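Local coordinates for D-aminopeptidase (Bacillus subtilis, PDB 1HI9), which hydrolyses the N-terminal residue from peptides containing D-amino acids, as a self-compartmentalizing, zinc-dependent decamer that holds its active sites in a central chamber, at residues A[36-41]-A[188-193]; A[148-153]-A[167-172]; A[154-159]-A[174-179]. All blocks are in the same frame, centred on the assembly; numbering follows the deposited sequence.

Interaction 1: residues A[36-41]-A[188-193]; sequences TEEANY and AKRGRL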
loop_
_atom_site.group_PDB
_atom_site.type_symbol
_atom_site.label_atom_id
_atom_site.label_comp_id
_atom_site.label_asym_id
_atom_site.label_seq_id
_atom_site.Cartn_x
_atom_site.Cartn_y
_atom_site.Cartn_z
ATOM N N THR A 36 -9.196 20.561 24.046
ATOM C CA THR A 36 -10.553 20.745 24.525
ATOM C C THR A 36 -10.541 21.098 26.007
ATOM O O THR A 36 -11.241 22.011 26.445
ATOM C CB THR A 36 -11.388 19.480 24.296
ATOM O OG1 THR A 36 -11.456 19.215 22.892
ATOM C CG2 THR A 36 -12.804 19.658 24.843
ATOM N N GLU A 37 -9.725 20.395 26.781
ATOM C CA GLU A 37 -9.655 20.672 28.204
ATOM C C GLU A 37 -9.071 22.043 28.493
ATOM O O GLU A 37 -9.522 22.720 29.417
ATOM C CB GLU A 37 -8.866 19.574 28.905
ATOM C CG GLU A 37 -9.605 18.250 28.845
ATOM C CD GLU A 37 -8.907 17.145 29.587
ATOM O OE1 GLU A 37 -7.709 16.902 29.307
ATOM O OE2 GLU A 37 -9.561 16.519 30.447
ATOM N N GLU A 38 -8.087 22.456 27.697
ATOM C CA GLU A 38 -7.470 23.765 27.870
ATOM C C GLU A 38 -8.530 24.845 27.701
ATOM O O GLU A 38 -8.597 25.784 28.483
ATOM C CB GLU A 38 -6.348 23.981 26.847
ATOM C CG GLU A 38 -5.731 25.378 26.907
ATOM C CD GLU A 38 -4.211 25.362 26.735
ATOM O OE1 GLU A 38 -3.535 24.562 27.411
ATOM O OE2 GLU A 38 -3.682 26.162 25.939
ATOM N N ALA A 39 -9.361 24.691 26.678
ATOM C CA ALA A 39 -10.423 25.646 26.421
ATOM C C ALA A 39 -11.434 25.662 27.572
ATOM O O ALA A 39 -11.948 26.723 27.934
ATOM C CB ALA A 39 -11.132 25.309 25.102
ATOM N N ASN A 40 -11.723 24.491 28.138
ATOM C CA ASN A 40 -12.675 24.417 29.235
ATOM C C ASN A 40 -12.226 25.264 30.416
ATOM O O ASN A 40 -13.051 25.909 31.061
ATOM C CB ASN A 40 -12.905 22.969 29.684
ATOM C CG ASN A 40 -13.765 22.180 28.702
ATOM O OD1 ASN A 40 -14.601 22.741 27.988
ATOM N ND2 ASN A 40 -13.574 20.868 28.679
ATOM N N TYR A 41 -10.927 25.288 30.694
ATOM C CA TYR A 41 -10.454 26.092 31.815
ATOM C C TYR A 41 -10.879 27.548 31.631
ATOM O O TYR A 41 -11.406 28.173 32.554
ATOM C CB TYR A 41 -8.935 26.007 31.954
ATOM C CG TYR A 41 -8.450 24.720 32.565
ATOM C CD1 TYR A 41 -7.741 23.798 31.808
ATOM C CD2 TYR A 41 -8.667 24.442 33.914
ATOM C CE1 TYR A 41 -7.249 22.633 32.372
ATOM C CE2 TYR A 41 -8.182 23.272 34.492
ATOM C CZ TYR A 41 -7.467 22.371 33.713
ATOM O OH TYR A 41 -6.951 21.218 34.267
ATOM N N ALA A 188 -2.273 20.491 34.720
ATOM C CA ALA A 188 -2.955 21.111 35.850
ATOM C C ALA A 188 -2.384 22.492 36.152
ATOM O O ALA A 188 -3.120 23.403 36.515
ATOM C CB ALA A 188 -2.833 20.217 37.083
ATOM N N LYS A 189 -1.069 22.632 35.999
ATOM C CA LYS A 189 -0.378 23.888 36.269
ATOM C C LYS A 189 -0.803 24.960 35.267
ATOM O O LYS A 189 -1.041 26.109 35.628
ATOM C CB LYS A 189 1.134 23.677 36.193
ATOM C CG LYS A 189 1.918 24.234 37.370
ATOM C CD LYS A 189 3.400 23.961 37.201
ATOM C CE LYS A 189 4.206 24.449 38.389
ATOM N NZ LYS A 189 3.829 23.729 39.637
ATOM N N ARG A 190 -0.889 24.572 34.004
ATOM C CA ARG A 190 -1.292 25.486 32.952
ATOM C C ARG A 190 -2.739 25.906 33.206
ATOM O O ARG A 190 -3.147 27.025 32.885
ATOM C CB ARG A 190 -1.218 24.780 31.606
ATOM C CG ARG A 190 -2.484 23.995 31.325
ATOM C CD ARG A 190 -2.241 22.703 30.590
ATOM N NE ARG A 190 -3.467 21.901 30.459
ATOM C CZ ARG A 190 -4.607 22.327 29.909
ATOM N NH1 ARG A 190 -4.704 23.563 29.438
ATOM N NH2 ARG A 190 -5.640 21.497 29.796
ATOM N N GLY A 191 -3.511 24.979 33.769
ATOM C CA GLY A 191 -4.908 25.231 34.064
ATOM C C GLY A 191 -5.079 26.387 35.022
ATOM O O GLY A 191 -5.928 27.255 34.819
ATOM N N ARG A 192 -4.275 26.395 36.079
ATOM C CA ARG A 192 -4.344 27.471 37.056
ATOM C C ARG A 192 -3.970 28.769 36.363
ATOM O O ARG A 192 -4.691 29.762 36.455
ATOM C CB ARG A 192 -3.377 27.215 38.208
ATOM C CG ARG A 192 -3.622 25.928 38.957
ATOM C CD ARG A 192 -2.570 25.802 40.045
ATOM N NE ARG A 192 -2.426 24.422 40.427
ATOM C CZ ARG A 192 -1.340 23.651 40.434
ATOM N NH1 ARG A 192 -0.129 24.056 40.069
ATOM N NH2 ARG A 192 -1.521 22.405 40.823
ATOM N N LEU A 193 -2.841 28.747 35.657
ATOM C CA LEU A 193 -2.375 29.919 34.939
ATOM C C LEU A 193 -3.489 30.492 34.069
ATOM O O LEU A 193 -3.786 31.687 34.131
ATOM C CB LEU A 193 -1.167 29.567 34.070
ATOM C CG LEU A 193 -0.597 30.741 33.249
ATOM C CD1 LEU A 193 -0.212 31.886 34.189
ATOM C CD2 LEU A 193 0.613 30.282 32.449
#
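A helix-helix contact, built on one arginine, one glutamate and one tyrosine, joins Glu38 and Tyr41 of helix 28-48 to Arg190 and Gly191 of helix 187-203, two helices beside the seven-stranded mixed sheet. The short segments run in nearly the same direction, their axes 9.5 Å apart at an angle of 32°, and the backbones come nearest where Tyr41 faces Gly191. With no side chain at Gly191, its CA settles directly over the tyrosine ring, 3.6 Å from the centroid and almost on the ring normal, a CH-pi contact. Arg190 comes to the same ring at its edge: NH2 lies near the ring plane, 3.2 Å from Tyr41 CE1. The guanidinium stands at 86° to the ring, so that it receives the ring's rim over its own face, and this is not a stacked cation-pi pair. Its other terminal nitrogen forms a salt bridge, NH1 lying 2.5 Å from OE1 of Glu38. The carboxylate reaches it because CG of Glu38 lies anti to the backbone N (chi1 176°) and the chain then bends at chi2. Ser13 OG also hydrogen-bonds to OE1, and Leu101 of strand 97-103 touches the glutamate from the sheet. A buried carboxylate whose OE1 is held by a guanidinium and a hydroxyl would be expected to stay ionised, its charge balanced within the helix interface by Arg190.

Interaction 2: residues A[148-153]-A[167-172]; sequences VLMVAG and NVTTAA
Val148 meets Val168 at the start of this parallel strand pair, where CG2 of Val168 lies 3.4 Å from the carbonyl oxygen of Val148. That methyl points anti to the backbone N of its own residue (chi1 of Val168 66°, measured to CG1), and it also approaches CG2 of Val151. Leu149 O then accepts from Thr169 N at 3.2 Å, the first rung of the ladder. At Met150 the side chain extends along the face shared with Ala152, Thr169 and Ala171, and its terminal CE reaches CB of Ala171, 4.1 Å away. Val151 is bonded through both backbone polar atoms: its N donates to Thr169 O at 2.9 Å, while its O accepts from Ala171 N at 3.0 Å. Ala152 sets its CB 3.9 Å from CB of Ala171, a close match of two small side chains. Gly153 carries the ladder on, its N donating to Ala171 O at 3.0 Å, and its backbone pairs further with Val173. The pair lies within the mixed sheet: strand 97-103 flanks 148-152 on its other edge, helix 187-203 packs over the Met150 and Ala152 face, and helix 155-162 lies against Val151 and Thr170, whose hydroxyl bonds to Glu162.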
loop_
_atom_site.group_PDB
_atom_site.type_symbol
_atom_site.label_atom_id
_atom_site.label_comp_id
_atom_site.label_asym_id
_atom_site.label_seq_id
_atom_site.Cartn_x
_atom_site.Cartn_y
_atom_site.Cartn_z
ATOM N N VAL A 148 -9.240 42.597 22.242
ATOM C CA VAL A 148 -8.669 41.292 22.508
ATOM C C VAL A 148 -8.186 41.359 23.953
ATOM O O VAL A 148 -7.111 41.886 24.244
ATOM C CB VAL A 148 -7.483 41.000 21.568
ATOM C CG1 VAL A 148 -6.842 39.679 21.929
ATOM C CG2 VAL A 148 -7.964 40.987 20.121
ATOM N N LEU A 149 -8.994 40.827 24.860
ATOM C CA LEU A 149 -8.685 40.866 26.280
ATOM C C LEU A 149 -7.536 39.979 26.716
ATOM O O LEU A 149 -6.745 40.353 27.584
ATOM C CB LEU A 149 -9.933 40.502 27.082
ATOM C CG LEU A 149 -11.169 41.344 26.765
ATOM C CD1 LEU A 149 -12.322 40.941 27.691
ATOM C CD2 LEU A 149 -10.845 42.822 26.940
ATOM N N MET A 150 -7.441 38.801 26.112
ATOM C CA MET A 150 -6.409 37.847 26.483
ATOM C C MET A 150 -5.911 37.030 25.296
ATOM O O MET A 150 -6.648 36.777 24.345
ATOM C CB MET A 150 -6.968 36.901 27.545
ATOM C CG MET A 150 -5.953 35.983 28.193
ATOM S SD MET A 150 -6.778 34.835 29.300
ATOM C CE MET A 150 -6.003 33.292 28.839
ATOM N N VAL A 151 -4.654 36.615 25.375
ATOM C CA VAL A 151 -4.031 35.798 24.349
ATOM C C VAL A 151 -3.169 34.763 25.069
ATOM O O VAL A 151 -2.299 35.125 25.858
ATOM C CB VAL A 151 -3.133 36.650 23.409
ATOM C CG1 VAL A 151 -2.374 35.749 22.444
ATOM C CG2 VAL A 151 -3.986 37.639 22.619
ATOM N N ALA A 152 -3.430 33.479 24.817
ATOM C CA ALA A 152 -2.668 32.404 25.440
ATOM C C ALA A 152 -1.957 31.575 24.383
ATOM O O ALA A 152 -2.448 31.410 23.263
ATOM C CB ALA A 152 -3.584 31.520 26.259
ATOM N N GLY A 153 -0.792 31.056 24.747
ATOM C CA GLY A 153 -0.009 30.254 23.828
ATOM C C GLY A 153 1.385 30.125 24.406
ATOM O O GLY A 153 1.543 30.059 25.627
ATOM N N ASN A 167 -1.646 46.697 27.082
ATOM C CA ASN A 167 -2.302 46.192 28.288
ATOM C C ASN A 167 -2.982 44.839 28.141
ATOM O O ASN A 167 -3.681 44.390 29.049
ATOM C CB ASN A 167 -3.335 47.201 28.807
ATOM C CG ASN A 167 -2.771 48.597 28.929
ATOM O OD1 ASN A 167 -1.742 48.805 29.571
ATOM N ND2 ASN A 167 -3.438 49.564 28.303
ATOM N N VAL A 168 -2.788 44.183 27.006
ATOM C CA VAL A 168 -3.409 42.886 26.799
ATOM C C VAL A 168 -2.864 41.890 27.819
ATOM O O VAL A 168 -1.706 41.976 28.225
ATOM C CB VAL A 168 -3.129 42.348 25.376
ATOM C CG1 VAL A 168 -1.642 42.061 25.200
ATOM C CG2 VAL A 168 -3.946 41.090 25.130
ATOM N N THR A 169 -3.704 40.959 28.255
ATOM C CA THR A 169 -3.269 39.948 29.210
ATOM C C THR A 169 -2.811 38.719 28.423
ATOM O O THR A 169 -3.499 38.260 27.511
ATOM C CB THR A 169 -4.410 39.547 30.164
ATOM O OG1 THR A 169 -4.743 40.656 31.006
ATOM C CG2 THR A 169 -3.986 38.380 31.038
ATOM N N THR A 170 -1.644 38.195 28.773
ATOM C CA THR A 170 -1.118 37.033 28.080
ATOM C C THR A 170 -0.846 35.895 29.048
ATOM O O THR A 170 -0.532 36.116 30.221
ATOM C CB THR A 170 0.186 37.363 27.324
ATOM O OG1 THR A 170 1.221 37.673 28.258
ATOM C CG2 THR A 170 -0.021 38.560 26.398
ATOM N N ALA A 171 -0.966 34.670 28.545
ATOM C CA ALA A 171 -0.733 33.484 29.352
ATOM C C ALA A 171 0.190 32.544 28.589
ATOM O O ALA A 171 -0.217 31.909 27.617
ATOM C CB ALA A 171 -2.055 32.796 29.658
ATOM N N ALA A 172 1.438 32.468 29.038
ATOM C CA ALA A 172 2.435 31.622 28.405
ATOM C C ALA A 172 2.412 30.234 29.019
ATOM O O ALA A 172 3.096 29.968 30.002
ATOM C CB ALA A 172 3.830 32.248 28.555
#

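Interaction 3: residues A[154-159]-A[174-179]; sequences DDRAAK and KQTISR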
loop_
_atom_site.group_PDB
_atom_site.type_symbol
_atom_site.label_atom_id
_atom_site.label_comp_id
_atom_site.label_asym_id
_atom_site.label_seq_id
_atom_site.Cartn_x
_atom_site.Cartn_y
_atom_site.Cartn_z
ATOM N N ASP A 154 2.401 30.079 23.553
ATOM C CA ASP A 154 3.768 29.984 24.044
ATOM C C ASP A 154 4.253 31.387 24.423
ATOM O O ASP A 154 3.542 32.370 24.227
ATOM C CB ASP A 154 4.688 29.381 22.975
ATOM C CG ASP A 154 4.987 30.355 21.832
ATOM O OD1 ASP A 154 4.053 31.003 21.325
ATOM O OD2 ASP A 154 6.155 30.454 21.445
ATOM N N ASP A 155 5.464 31.473 24.963
ATOM C CA ASP A 155 6.020 32.749 25.370
ATOM C C ASP A 155 6.188 33.694 24.196
ATOM O O ASP A 155 6.022 34.891 24.366
ATOM C CB ASP A 155 7.364 32.539 26.072
ATOM C CG ASP A 155 8.430 31.931 25.151
ATOM O OD1 ASP A 155 8.155 30.885 24.508
ATOM O OD2 ASP A 155 9.542 32.507 25.093
ATOM N N ARG A 156 6.503 33.173 23.010
ATOM C CA ARG A 156 6.682 34.046 21.845
ATOM C C ARG A 156 5.377 34.652 21.333
ATOM O O ARG A 156 5.361 35.787 20.845
ATOM C CB ARG A 156 7.367 33.304 20.691
ATOM C CG ARG A 156 8.734 32.720 21.012
ATOM C CD ARG A 156 9.656 33.641 21.815
ATOM N NE ARG A 156 10.011 34.872 21.140
ATOM C CZ ARG A 156 11.215 35.434 21.106
ATOM N NH1 ARG A 156 12.270 34.888 21.710
ATOM N NH2 ARG A 156 11.343 36.580 20.459
ATOM N N ALA A 157 4.288 33.896 21.430
ATOM C CA ALA A 157 2.991 34.394 20.981
ATOM C C ALA A 157 2.547 35.474 21.946
ATOM O O ALA A 157 1.942 36.468 21.548
ATOM C CB ALA A 157 1.965 33.263 20.951
ATOM N N ALA A 158 2.860 35.276 23.222
ATOM C CA ALA A 158 2.484 36.237 24.246
ATOM C C ALA A 158 3.206 37.556 23.995
ATOM O O ALA A 158 2.602 38.616 24.047
ATOM C CB ALA A 158 2.837 35.693 25.631
ATOM N N LYS A 159 4.503 37.464 23.716
ATOM C CA LYS A 159 5.333 38.630 23.457
ATOM C C LYS A 159 4.815 39.360 22.228
ATOM O O LYS A 159 4.734 40.590 22.206
ATOM C CB LYS A 159 6.778 38.193 23.226
ATOM C CG LYS A 159 7.818 39.291 23.372
ATOM C CD LYS A 159 7.835 39.840 24.804
ATOM C CE LYS A 159 9.060 40.722 25.063
ATOM N NZ LYS A 159 10.336 39.943 24.957
ATOM N N LYS A 174 3.664 27.615 27.869
ATOM C CA LYS A 174 4.890 26.876 27.611
ATOM C C LYS A 174 5.977 27.807 27.075
ATOM O O LYS A 174 5.679 28.870 26.540
ATOM C CB LYS A 174 4.622 25.733 26.616
ATOM C CG LYS A 174 3.983 26.170 25.303
ATOM C CD LYS A 174 3.665 24.980 24.420
ATOM C CE LYS A 174 2.891 25.407 23.176
ATOM N NZ LYS A 174 2.505 24.248 22.294
ATOM N N GLN A 175 7.232 27.395 27.233
ATOM C CA GLN A 175 8.375 28.174 26.772
ATOM C C GLN A 175 8.978 27.550 25.520
ATOM O O GLN A 175 9.257 26.350 25.487
ATOM C CB GLN A 175 9.459 28.229 27.849
ATOM C CG GLN A 175 9.030 28.869 29.148
ATOM C CD GLN A 175 8.747 30.346 29.003
ATOM O OE1 GLN A 175 9.577 31.097 28.483
ATOM N NE2 GLN A 175 7.582 30.780 29.479
ATOM N N THR A 176 9.186 28.370 24.493
ATOM C CA THR A 176 9.756 27.892 23.237
ATOM C C THR A 176 11.272 27.694 23.322
ATOM O O THR A 176 11.988 28.570 23.792
ATOM C CB THR A 176 9.452 28.884 22.097
ATOM O OG1 THR A 176 8.065 28.799 21.747
ATOM C CG2 THR A 176 10.322 28.592 20.881
ATOM N N ILE A 177 11.745 26.533 22.880
ATOM C CA ILE A 177 13.171 26.242 22.854
ATOM C C ILE A 177 13.619 26.188 21.383
ATOM O O ILE A 177 14.719 26.631 21.042
ATOM C CB ILE A 177 13.490 24.909 23.569
ATOM C CG1 ILE A 177 13.184 25.054 25.069
ATOM C CG2 ILE A 177 14.966 24.526 23.365
ATOM C CD1 ILE A 177 13.397 23.770 25.880
ATOM N N SER A 178 12.757 25.651 20.519
ATOM C CA SER A 178 13.010 25.566 19.077
ATOM C C SER A 178 11.649 25.537 18.386
ATOM O O SER A 178 10.607 25.585 19.046
ATOM C CB SER A 178 13.803 24.310 18.707
ATOM O OG SER A 178 12.962 23.192 18.532
ATOM N N ARG A 179 11.644 25.465 17.064
ATOM C CA ARG A 179 10.374 25.440 16.356
ATOM C C ARG A 179 9.605 24.137 16.633
ATOM O O ARG A 179 8.413 24.049 16.364
ATOM C CB ARG A 179 10.602 25.627 14.852
ATOM C CG ARG A 179 9.337 25.909 14.046
ATOM C CD ARG A 179 9.703 26.615 12.763
ATOM N NE ARG A 179 8.565 26.870 11.901
ATOM C CZ ARG A 179 8.039 25.974 11.077
ATOM N NH1 ARG A 179 8.554 24.753 11.015
ATOM N NH2 ARG A 179 7.015 26.310 10.292
#
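Asp154 and Asp155 follow strand 148-152 in the chain and lead into helix 155-162 while passing alongside Lys174 and Gln175. The backbone link is slight: Asp155 N makes a weak bond to Lys174 O at 3.1 Å, and the CA of Asp154 touches the same oxygen. Asp154 is the N-cap of the helix; its OD1 accepts from Ala157 N at 2.9 Å, a donor well above the carboxylate plane, and its OD2 has a weak bond from Arg156 N. OD2 also receives the hydroxyl of Thr176, OG1 standing 2.5 Å away on the anti side and only 17° out of plane. This hydroxyl in turn accepts from Val112 N, connecting the cap to that loop. Asp155 works on the neighbouring backbone: its OD1 takes Thr176 N at 2.7 Å, in a nearly straight bond of 165° that comes from above the carboxylate plane. CG of Asp155 is tucked between its backbone N and carbonyl carbon (chi1 64°), which turns the carboxylate back toward strand 169-176. The amide of Gln175 crosses beside it. Lys174 touches Asp154 through its CG, and its extended chain carries NZ to the carbonyls of Ile12, Leu15 and Glu10, the last a zinc ligand. The whole is an N-capped helix start at the C-terminal ends of the parallel strands in a beta-alpha-beta unit, close to the dinuclear zinc site.

Overall arrangement
Starting from the N terminus, helix 28-48 carries the first half of interaction 1, whose partner on helix 187-203 follows 147 residues later. That long loop encloses the other two contacts. Strand 148-152 enters interaction 2, helix 155-162 begins interaction 3, and strand 169-176 then serves both, so these two contacts alternate along the chain and cross rather than nest, tying together one beta-alpha-beta unit. They touch where Ala172 packs on Asp155 and Thr170 on Ala158. Leu193, on the helix of interaction 1, rests against Ala172, linking the helix pair to strand 169-176; interactions 1 and 3, with centres about 17 Å apart, do not touch.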